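Local coordinates for flagellar basal body protein (Helicobacter pylori, PDB 5NPY), which probably forms part of the flagellar hook, the segment that joins the filament to the basal-body rod, at residues P355-E360 with S375-T380. Numbering follows the deposited sequence.
With 144 (tris-hydroxymethyl-methyl-ammonium), chain B.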
loop_
_atom_site.group_PDB
_atom_site.type_symbol
_atom_site.label_atom_id
_atom_site.label_comp_id
_atom_site.label_asym_id
_atom_site.label_seq_id
_atom_site.Cartn_x
_atom_site.Cartn_y
_atom_site.Cartn_z
ATOM N N PRO A 355 -20.914 10.282 0.826
ATOM C CA PRO A 355 -19.693 10.108 0.017
ATOM C C PRO A 355 -18.971 8.807 0.371
ATOM O O PRO A 355 -18.915 8.395 1.534
ATOM C CB PRO A 355 -18.854 11.353 0.354
ATOM C CG PRO A 355 -19.881 12.395 0.834
ATOM C CD PRO A 355 -20.949 11.563 1.556
ATOM N N TYR A 356 -18.424 8.157 -0.655
ATOM C CA TYR A 356 -18.095 6.739 -0.605
ATOM C C TYR A 356 -16.797 6.495 -1.357
ATOM O O TYR A 356 -16.418 7.270 -2.238
ATOM C CB TYR A 356 -19.231 5.888 -1.207
ATOM C CG TYR A 356 -18.951 4.395 -1.235
ATOM C CD1 TYR A 356 -18.554 3.751 -2.401
ATOM C CD2 TYR A 356 -19.087 3.628 -0.079
ATOM C CE1 TYR A 356 -18.312 2.369 -2.415
ATOM C CE2 TYR A 356 -18.836 2.279 -0.080
ATOM C CZ TYR A 356 -18.457 1.649 -1.233
ATOM O OH TYR A 356 -18.241 0.287 -1.186
ATOM N N TYR A 357 -16.103 5.415 -0.987
ATOM C CA TYR A 357 -15.028 4.873 -1.817
ATOM C C TYR A 357 -14.750 3.442 -1.368
ATOM O O TYR A 357 -15.236 2.993 -0.328
ATOM C CB TYR A 357 -13.758 5.737 -1.760
ATOM C CG TYR A 357 -12.782 5.428 -2.895
ATOM C CD1 TYR A 357 -13.222 5.407 -4.215
ATOM C CD2 TYR A 357 -11.447 5.130 -2.644
ATOM C CE1 TYR A 357 -12.353 5.119 -5.270
ATOM C CE2 TYR A 357 -10.556 4.835 -3.679
ATOM C CZ TYR A 357 -11.030 4.838 -5.002
ATOM O OH TYR A 357 -10.210 4.557 -6.059
ATOM N N SER A 358 -13.977 2.722 -2.181
ATOM C CA SER A 358 -13.595 1.347 -1.879
ATOM C C SER A 358 -12.245 1.052 -2.516
ATOM O O SER A 358 -11.940 1.551 -3.602
ATOM C CB SER A 358 -14.637 0.335 -2.366
ATOM O OG SER A 358 -14.804 0.459 -3.754
ATOM N N THR A 359 -11.418 0.288 -1.810
ATOM C CA THR A 359 -10.102 -0.107 -2.297
ATOM C C THR A 359 -9.967 -1.605 -2.093
ATOM O O THR A 359 -10.777 -2.228 -1.407
ATOM C CB THR A 359 -8.968 0.629 -1.570
ATOM O OG1 THR A 359 -8.921 0.198 -0.197
ATOM C CG2 THR A 359 -9.192 2.165 -1.660
ATOM N N GLU A 360 -8.934 -2.183 -2.695
ATOM C CA GLU A 360 -8.763 -3.631 -2.686
ATOM C C GLU A 360 -7.310 -3.936 -3.015
ATOM O O GLU A 360 -6.761 -3.368 -3.960
ATOM C CB GLU A 360 -9.725 -4.285 -3.687
ATOM C CG GLU A 360 -9.695 -5.804 -3.750
ATOM C CD GLU A 360 -10.537 -6.357 -4.917
ATOM O OE1 GLU A 360 -11.773 -6.495 -4.759
ATOM O OE2 GLU A 360 -9.958 -6.645 -5.992
ATOM N N SER A 375 -11.641 -2.581 1.503
ATOM C CA SER A 375 -11.967 -1.458 2.369
ATOM C C SER A 375 -13.058 -0.659 1.703
ATOM O O SER A 375 -12.946 -0.339 0.520
ATOM C CB SER A 375 -10.776 -0.531 2.616
ATOM O OG SER A 375 -9.874 -1.090 3.532
ATOM N N GLU A 376 -14.082 -0.314 2.472
ATOM C CA GLU A 376 -15.115 0.610 2.047
ATOM C C GLU A 376 -15.125 1.820 2.978
ATOM O O GLU A 376 -15.018 1.673 4.198
ATOM C CB GLU A 376 -16.456 -0.074 2.063
ATOM C CG GLU A 376 -16.469 -1.446 1.409
ATOM C CD GLU A 376 -17.888 -1.959 1.332
ATOM O OE1 GLU A 376 -18.235 -2.907 2.056
ATOM O OE2 GLU A 376 -18.688 -1.338 0.601
ATOM N N TYR A 377 -15.282 3.007 2.397
ATOM C CA TYR A 377 -15.094 4.287 3.080
ATOM C C TYR A 377 -16.392 5.082 3.026
ATOM O O TYR A 377 -17.005 5.223 1.955
ATOM C CB TYR A 377 -13.954 5.098 2.422
ATOM C CG TYR A 377 -12.624 4.350 2.234
ATOM C CD1 TYR A 377 -11.486 4.709 2.966
ATOM C CD2 TYR A 377 -12.505 3.295 1.309
ATOM C CE1 TYR A 377 -10.261 4.028 2.804
ATOM C CE2 TYR A 377 -11.296 2.634 1.129
ATOM C CZ TYR A 377 -10.172 2.995 1.890
ATOM O OH TYR A 377 -8.960 2.329 1.736
ATOM N N TYR A 378 -16.804 5.612 4.174
ATOM C CA TYR A 378 -18.001 6.433 4.280
ATOM C C TYR A 378 -17.605 7.728 4.962
ATOM O O TYR A 378 -17.025 7.691 6.051
ATOM C CB TYR A 378 -19.095 5.722 5.076
ATOM C CG TYR A 378 -19.389 4.300 4.623
ATOM C CD1 TYR A 378 -18.786 3.206 5.237
ATOM C CD2 TYR A 378 -20.274 4.053 3.598
ATOM C CE1 TYR A 378 -19.054 1.897 4.822
ATOM C CE2 TYR A 378 -20.536 2.767 3.170
ATOM C CZ TYR A 378 -19.924 1.696 3.784
ATOM O OH TYR A 378 -20.194 0.426 3.353
ATOM N N MET A 379 -17.913 8.872 4.336
ATOM C CA MET A 379 -17.523 10.175 4.888
ATOM C C MET A 379 -18.503 10.639 5.946
ATOM O O MET A 379 -19.716 10.625 5.733
ATOM C CB MET A 379 -17.426 11.245 3.812
ATOM C CG MET A 379 -16.732 12.515 4.304
ATOM S SD MET A 379 -16.396 13.602 2.875
ATOM C CE MET A 379 -17.729 14.766 3.015
ATOM N N THR A 380 -17.973 11.094 7.073
ATOM C CA THR A 380 -18.804 11.390 8.227
ATOM C C THR A 380 -18.723 12.834 8.672
ATOM O O THR A 380 -19.642 13.302 9.353
ATOM C CB THR A 380 -18.408 10.495 9.419
ATOM O OG1 THR A 380 -17.010 10.703 9.721
ATOM C CG2 THR A 380 -18.635 9.021 9.091
HETATM C C1 144 B . -16.714 11.283 15.276
HETATM N N 144 B . -17.208 10.918 13.949
HETATM C C2 144 B . -18.665 11.043 13.914
HETATM O O2 144 B . -19.343 9.954 14.493
HETATM C C3 144 B . -16.839 9.542 13.636
HETATM O O3 144 B . -16.905 9.316 12.245
HETATM C C4 144 B . -16.675 11.767 12.870
HETATM O O4 144 B . -15.838 12.851 13.209
#
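Y357 and Y377 pair backbone to backbone in an antiparallel β hairpin formed by strands 346-364 and 370-381. Y377 N gives its hydrogen to Y357 O at 2.7 Å, and Y357 N returns a bond to Y377 O. T359 and S375 form the next hydrogen-bonded pair. M379 N bonds to P355 O at the other end.

The Y377 side chain runs along segment 355-360. Its CG stands anti to the carbonyl carbon, chi1 -51°, which lays the ring alongside Y357 and T359. Y377 CB lies 3.7 Å from Y357 O. CD2 comes closer, and Y357 O meets the rim of the ring, roughly in its plane. CE2 touches T359 CG2. Y377 OH reaches T359 OG1 at 2.9 Å in a hydrogen bond. I195 of strand 192-198 and W398 and V400 of strand 396-406 also pack on Y377.

Y356, E376 and Y378 occupy the other face. Y356 OH donates a hydrogen bond of 2.5 Å to E376 OE2, with the ring and carboxylate planes 88° apart. E376 OE1 bonds to Y403 OH, so both carboxylate oxygens are held. The Y356 and Y378 side chains lie side by side; their rings meet obliquely, planes at 54°, with Y356 CD2 3.7 Å from Y378 CE2.

At the end of segment 375-380, T380 belongs to the pocket of the bound tris-hydroxymethyl-methyl-ammonium. T380 OG1 donates a hydrogen bond to ligand O3 at 2.9 Å.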